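Local coordinates for 39 kDa initiator binding protein (Trichomonas vaginalis, PDB 1Q88) that forms the C-terminal part of a protein that probably recognises the initiator element of gene promoters, at residues 44-49 against 57-62; 145-150 against 159-164. All coordinates share one frame; numbering follows the deposited sequence.

Contact 1: 44-49 against 57-62; sequences FRLTQK and DFLIEK
The ring of Phe58 meets the end of helix 29-47 with its edge. Phe58 CE1 lies 3.5 Å from Leu46 O, and Thr47 CA comes to the same edge, 4.2 Å from Phe58 CE1. Both partners sit near the ring plane. Phe58 gets there because its CG is anti to the backbone N (chi1 -176°), which carries the ring edge to the C-terminal end of helix 29-47. Leu46 spreads its two methyls over the facing helix. Leu46 CD1 touches Leu59 CD2 at 4.1 Å, with the two side chains crossing at about a right angle. Leu46 CD2 rests 3.8 Å from Lys62 O. The Lys62 chain bends at chi2, and Lys62 CG passes 3.9 Å from Leu46 O before the amine leads away toward a weak, long ion pair with Glu65. Helix 29-47 ends here. Gln48 takes a positive phi, and Thr47 OG1 accepts from Lys49 N (3.3 Å) in an ST turn while also bonding to Trp43 O. Thr47 and Leu59 both touch Val54 of strand 53-55. Between 44-49 and 57-62 the contact is mainly apolar packing, with no hydrogen bond. A weak Arg45 NE to Tyr66 OH bond also joins the two helices. Leu46 O meets the ring edge, probably slightly positive, and the lysine methylenes.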
loop_
_atom_site.group_PDB
_atom_site.type_symbol
_atom_site.label_atom_id
_atom_site.label_comp_id
_atom_site.label_asym_id
_atom_site.label_seq_id
_atom_site.Cartn_x
_atom_site.Cartn_y
_atom_site.Cartn_z
ATOM N N PHE A 44 7.353 2.614 -18.001
ATOM C CA PHE A 44 7.731 2.452 -19.396
ATOM C C PHE A 44 7.740 0.968 -19.751
ATOM O O PHE A 44 7.237 0.561 -20.801
ATOM C CB PHE A 44 9.112 3.048 -19.651
ATOM C CG PHE A 44 9.575 2.897 -21.063
ATOM C CD1 PHE A 44 8.961 3.607 -22.091
ATOM C CD2 PHE A 44 10.600 2.007 -21.378
ATOM C CE1 PHE A 44 9.361 3.431 -23.417
ATOM C CE2 PHE A 44 11.010 1.820 -22.698
ATOM C CZ PHE A 44 10.386 2.533 -23.721
ATOM N N ARG A 45 8.306 0.155 -18.868
ATOM C CA ARG A 45 8.368 -1.278 -19.111
ATOM C C ARG A 45 6.989 -1.937 -19.230
ATOM O O ARG A 45 6.874 -3.034 -19.778
ATOM C CB ARG A 45 9.169 -1.957 -18.003
ATOM C CG ARG A 45 9.378 -3.441 -18.229
ATOM C CD ARG A 45 10.497 -3.965 -17.348
ATOM N NE ARG A 45 10.679 -5.411 -17.463
ATOM C CZ ARG A 45 11.033 -6.045 -18.578
ATOM N NH1 ARG A 45 11.247 -5.368 -19.701
ATOM N NH2 ARG A 45 11.188 -7.364 -18.567
ATOM N N LEU A 46 5.947 -1.273 -18.731
ATOM C CA LEU A 46 4.596 -1.822 -18.783
ATOM C C LEU A 46 3.723 -1.241 -19.893
ATOM O O LEU A 46 2.970 -1.973 -20.533
ATOM C CB LEU A 46 3.872 -1.597 -17.451
ATOM C CG LEU A 46 4.461 -2.126 -16.138
ATOM C CD1 LEU A 46 3.589 -1.663 -14.971
ATOM C CD2 LEU A 46 4.546 -3.639 -16.171
ATOM N N THR A 47 3.827 0.070 -20.119
ATOM C CA THR A 47 3.003 0.744 -21.119
ATOM C C THR A 47 3.686 1.208 -22.399
ATOM O O THR A 47 3.010 1.663 -23.318
ATOM C CB THR A 47 2.338 1.989 -20.523
ATOM O OG1 THR A 47 3.340 2.981 -20.274
ATOM C CG2 THR A 47 1.629 1.654 -19.216
ATOM N N GLN A 48 5.009 1.103 -22.464
ATOM C CA GLN A 48 5.775 1.561 -23.629
ATOM C C GLN A 48 5.758 3.072 -23.810
ATOM O O GLN A 48 6.149 3.581 -24.857
ATOM C CB GLN A 48 5.273 0.937 -24.925
ATOM C CG GLN A 48 6.272 0.033 -25.591
ATOM C CD GLN A 48 6.109 -1.390 -25.146
ATOM O OE1 GLN A 48 6.180 -1.693 -23.951
ATOM N NE2 GLN A 48 5.875 -2.284 -26.104
ATOM N N LYS A 49 5.293 3.787 -22.797
ATOM C CA LYS A 49 5.253 5.235 -22.849
ATOM C C LYS A 49 6.011 5.737 -21.641
ATOM O O LYS A 49 6.138 5.020 -20.648
ATOM C CB LYS A 49 3.822 5.748 -22.740
ATOM C CG LYS A 49 2.867 5.261 -23.783
ATOM C CD LYS A 49 1.465 5.762 -23.466
ATOM C CE LYS A 49 0.533 5.494 -24.634
ATOM N NZ LYS A 49 -0.887 5.805 -24.321
ATOM N N ASP A 57 -7.801 -1.553 -17.588
ATOM C CA ASP A 57 -7.642 -2.992 -17.766
ATOM C C ASP A 57 -6.266 -3.360 -18.278
ATOM O O ASP A 57 -5.721 -4.399 -17.917
ATOM C CB ASP A 57 -8.688 -3.516 -18.749
ATOM C CG ASP A 57 -10.076 -3.539 -18.157
ATOM O OD1 ASP A 57 -11.048 -3.709 -18.927
ATOM O OD2 ASP A 57 -10.198 -3.399 -16.918
ATOM N N PHE A 58 -5.708 -2.519 -19.138
ATOM C CA PHE A 58 -4.400 -2.806 -19.692
ATOM C C PHE A 58 -3.338 -2.800 -18.597
ATOM O O PHE A 58 -2.548 -3.736 -18.480
ATOM C CB PHE A 58 -4.066 -1.786 -20.781
ATOM C CG PHE A 58 -2.770 -2.055 -21.483
ATOM C CD1 PHE A 58 -1.579 -1.532 -20.995
ATOM C CD2 PHE A 58 -2.738 -2.828 -22.635
ATOM C CE1 PHE A 58 -0.367 -1.772 -21.648
ATOM C CE2 PHE A 58 -1.534 -3.077 -23.297
ATOM C CZ PHE A 58 -0.345 -2.547 -22.801
ATOM N N LEU A 59 -3.344 -1.751 -17.783
ATOM C CA LEU A 59 -2.383 -1.596 -16.699
ATOM C C LEU A 59 -2.464 -2.740 -15.683
ATOM O O LEU A 59 -1.447 -3.338 -15.325
ATOM C CB LEU A 59 -2.632 -0.266 -15.982
ATOM C CG LEU A 59 -1.453 0.610 -15.547
ATOM C CD1 LEU A 59 -1.769 1.156 -14.174
ATOM C CD2 LEU A 59 -0.152 -0.166 -15.527
ATOM N N ILE A 60 -3.680 -3.025 -15.218
ATOM C CA ILE A 60 -3.919 -4.077 -14.234
ATOM C C ILE A 60 -3.355 -5.408 -14.717
ATOM O O ILE A 60 -2.742 -6.147 -13.947
ATOM C CB ILE A 60 -5.440 -4.264 -13.965
ATOM C CG1 ILE A 60 -6.077 -2.928 -13.584
ATOM C CG2 ILE A 60 -5.661 -5.256 -12.837
ATOM C CD1 ILE A 60 -5.715 -2.446 -12.231
ATOM N N GLU A 61 -3.553 -5.706 -15.998
ATOM C CA GLU A 61 -3.080 -6.962 -16.554
ATOM C C GLU A 61 -1.565 -7.086 -16.632
ATOM O O GLU A 61 -0.997 -8.128 -16.287
ATOM C CB GLU A 61 -3.662 -7.177 -17.937
ATOM C CG GLU A 61 -3.202 -8.485 -18.536
ATOM C CD GLU A 61 -3.986 -8.871 -19.759
ATOM O OE1 GLU A 61 -3.775 -10.002 -20.253
ATOM O OE2 GLU A 61 -4.805 -8.043 -20.227
ATOM N N LYS A 62 -0.922 -6.027 -17.110
ATOM C CA LYS A 62 0.524 -5.999 -17.239
ATOM C C LYS A 62 1.197 -5.970 -15.863
ATOM O O LYS A 62 2.234 -6.601 -15.665
ATOM C CB LYS A 62 0.928 -4.782 -18.068
ATOM C CG LYS A 62 0.651 -4.934 -19.550
ATOM C CD LYS A 62 1.722 -5.802 -20.184
ATOM C CE LYS A 62 1.370 -6.193 -21.611
ATOM N NZ LYS A 62 0.206 -7.128 -21.652
#

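Contact 2: 145-150 against 159-164; sequences SISGWF and ILKTPT
The side chains of Trp149 and Ile159 pack together on one face of the sheet. The indole stands between its own backbone N and carbonyl carbon (chi1 67°), which brings it over toward the partner strand. Ile159 CG2, anti to its backbone N, sits over the face of the six-membered ring of Trp149. It lies 3.9 Å from that ring's centroid and 25° off the normal, a CH-pi contact. Ile159 CD1 reaches toward NE1. Lys161 CB approaches CZ3 of Trp149 obliquely at 3.8 Å. The rest of the lysine chain bends at chi2, chi3 and chi4, curling back so that Lys161 NZ makes a weak bond to Ser147 OG at 3.2 Å. Strands 147-150 and 157-161 form an antiparallel beta hairpin at one side of a larger sheet. Ser147 and Lys161 are a hydrogen-bonded pair, with Ser147 N to Lys161 O at 3.1 Å and Lys161 N to Ser147 O at 2.8 Å. Trp149 and Ile159 are bonded in the same way. Between them, Gly148 faces Leu160 in a non-hydrogen-bonded pair. Leu160 CD2 lies 4.1 Å from Gly148 CA, on the face away from the indole. Beyond the strand ends, the Ile146 and Pro163 side chains cross at about a right angle, with Ile146 CG1 3.7 Å from Pro163 CD.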
loop_
_atom_site.group_PDB
_atom_site.type_symbol
_atom_site.label_atom_id
_atom_site.label_comp_id
_atom_site.label_asym_id
_atom_site.label_seq_id
_atom_site.Cartn_x
_atom_site.Cartn_y
_atom_site.Cartn_z
ATOM N N SER A 145 -15.008 5.261 15.880
ATOM C CA SER A 145 -14.677 4.116 15.027
ATOM C C SER A 145 -13.163 4.022 14.829
ATOM O O SER A 145 -12.392 4.653 15.555
ATOM C CB SER A 145 -15.377 4.241 13.665
ATOM O OG SER A 145 -14.866 5.332 12.916
ATOM N N ILE A 146 -12.742 3.227 13.850
ATOM C CA ILE A 146 -11.322 3.055 13.561
ATOM C C ILE A 146 -11.107 2.865 12.069
ATOM O O ILE A 146 -11.440 1.817 11.525
ATOM C CB ILE A 146 -10.749 1.828 14.298
ATOM C CG1 ILE A 146 -10.718 2.100 15.801
ATOM C CG2 ILE A 146 -9.351 1.501 13.777
ATOM C CD1 ILE A 146 -10.200 0.938 16.613
ATOM N N SER A 147 -10.552 3.877 11.409
ATOM C CA SER A 147 -10.304 3.793 9.976
ATOM C C SER A 147 -8.846 4.088 9.650
ATOM O O SER A 147 -8.147 4.753 10.413
ATOM C CB SER A 147 -11.194 4.776 9.218
ATOM O OG SER A 147 -10.781 6.108 9.463
ATOM N N GLY A 148 -8.391 3.578 8.512
ATOM C CA GLY A 148 -7.023 3.802 8.093
ATOM C C GLY A 148 -6.934 3.933 6.585
ATOM O O GLY A 148 -7.586 3.198 5.845
ATOM N N TRP A 149 -6.128 4.873 6.116
ATOM C CA TRP A 149 -5.972 5.064 4.686
ATOM C C TRP A 149 -4.581 5.618 4.376
ATOM O O TRP A 149 -3.850 6.029 5.278
ATOM C CB TRP A 149 -7.071 6.005 4.164
ATOM C CG TRP A 149 -6.964 7.408 4.672
ATOM C CD1 TRP A 149 -6.293 8.442 4.083
ATOM C CD2 TRP A 149 -7.442 7.903 5.930
ATOM N NE1 TRP A 149 -6.315 9.549 4.901
ATOM C CE2 TRP A 149 -7.015 9.246 6.038
ATOM C CE3 TRP A 149 -8.184 7.341 6.976
ATOM C CZ2 TRP A 149 -7.303 10.035 7.152
ATOM C CZ3 TRP A 149 -8.471 8.128 8.087
ATOM C CH2 TRP A 149 -8.029 9.463 8.163
ATOM N N PHE A 150 -4.214 5.608 3.102
ATOM C CA PHE A 150 -2.921 6.124 2.675
ATOM C C PHE A 150 -3.090 7.537 2.121
ATOM O O PHE A 150 -3.844 7.756 1.178
ATOM C CB PHE A 150 -2.320 5.201 1.615
ATOM C CG PHE A 150 -1.670 3.964 2.177
ATOM C CD1 PHE A 150 -0.357 4.003 2.665
ATOM C CD2 PHE A 150 -2.348 2.755 2.195
ATOM C CE1 PHE A 150 0.271 2.842 3.159
ATOM C CE2 PHE A 150 -1.731 1.592 2.686
ATOM C CZ PHE A 150 -0.420 1.640 3.165
ATOM N N ILE A 159 -2.267 6.415 7.519
ATOM C CA ILE A 159 -2.857 7.201 8.594
ATOM C C ILE A 159 -3.917 6.383 9.326
ATOM O O ILE A 159 -4.894 5.934 8.719
ATOM C CB ILE A 159 -3.534 8.474 8.024
ATOM C CG1 ILE A 159 -2.468 9.435 7.492
ATOM C CG2 ILE A 159 -4.414 9.126 9.086
ATOM C CD1 ILE A 159 -3.001 10.521 6.615
ATOM N N LEU A 160 -3.726 6.195 10.627
ATOM C CA LEU A 160 -4.678 5.443 11.438
ATOM C C LEU A 160 -5.491 6.356 12.338
ATOM O O LEU A 160 -4.974 6.887 13.314
ATOM C CB LEU A 160 -3.949 4.423 12.308
ATOM C CG LEU A 160 -3.489 3.171 11.573
ATOM C CD1 LEU A 160 -2.541 2.391 12.460
ATOM C CD2 LEU A 160 -4.706 2.331 11.189
ATOM N N LYS A 161 -6.765 6.532 12.010
ATOM C CA LYS A 161 -7.645 7.373 12.808
ATOM C C LYS A 161 -8.320 6.474 13.839
ATOM O O LYS A 161 -9.116 5.598 13.497
ATOM C CB LYS A 161 -8.691 8.039 11.907
ATOM C CG LYS A 161 -9.193 9.389 12.397
ATOM C CD LYS A 161 -10.426 9.282 13.282
ATOM C CE LYS A 161 -11.719 9.154 12.462
ATOM N NZ LYS A 161 -11.996 7.773 11.944
ATOM N N THR A 162 -7.964 6.670 15.102
ATOM C CA THR A 162 -8.541 5.881 16.179
ATOM C C THR A 162 -9.216 6.809 17.179
ATOM O O THR A 162 -9.056 8.032 17.117
ATOM C CB THR A 162 -7.468 5.043 16.915
ATOM O OG1 THR A 162 -6.537 5.910 17.572
ATOM C CG2 THR A 162 -6.723 4.161 15.931
ATOM N N PRO A 163 -9.999 6.240 18.108
ATOM C CA PRO A 163 -10.690 7.050 19.116
ATOM C C PRO A 163 -9.694 7.931 19.878
ATOM O O PRO A 163 -9.887 9.144 20.004
ATOM C CB PRO A 163 -11.347 5.997 20.001
ATOM C CG PRO A 163 -11.655 4.889 19.010
ATOM C CD PRO A 163 -10.376 4.818 18.223
ATOM N N THR A 164 -8.622 7.308 20.366
ATOM C CA THR A 164 -7.583 8.010 21.109
ATOM C C THR A 164 -6.968 9.169 20.307
ATOM O O THR A 164 -6.844 10.287 20.814
ATOM C CB THR A 164 -6.473 7.019 21.563
ATOM O OG1 THR A 164 -5.201 7.676 21.554
ATOM C CG2 THR A 164 -6.437 5.803 20.656
#

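Overall arrangement
Contacts 1 and 2 lie on opposite sides of the chain's centre. Their own centres are 33 Å apart and their nearest atoms about 16 Å apart, so they do not touch. They share no helix or strand. Contact 1 (44-49 with 57-62) joins two helices linked through the short strand 53-55, and most of its touching residues are buried. Contact 2 (145-150 with 159-164) joins two strands of the five-stranded sheet and is buried only in part, grading from the aromatic end of the hairpin to exposed Pro163. Packing joins 44-49 and 57-62 with no hydrogen bond between these segments; a weak Arg45-Tyr66 bond links their helices. Paired backbone bonds hold the strands, and the contact buries about twice the surface.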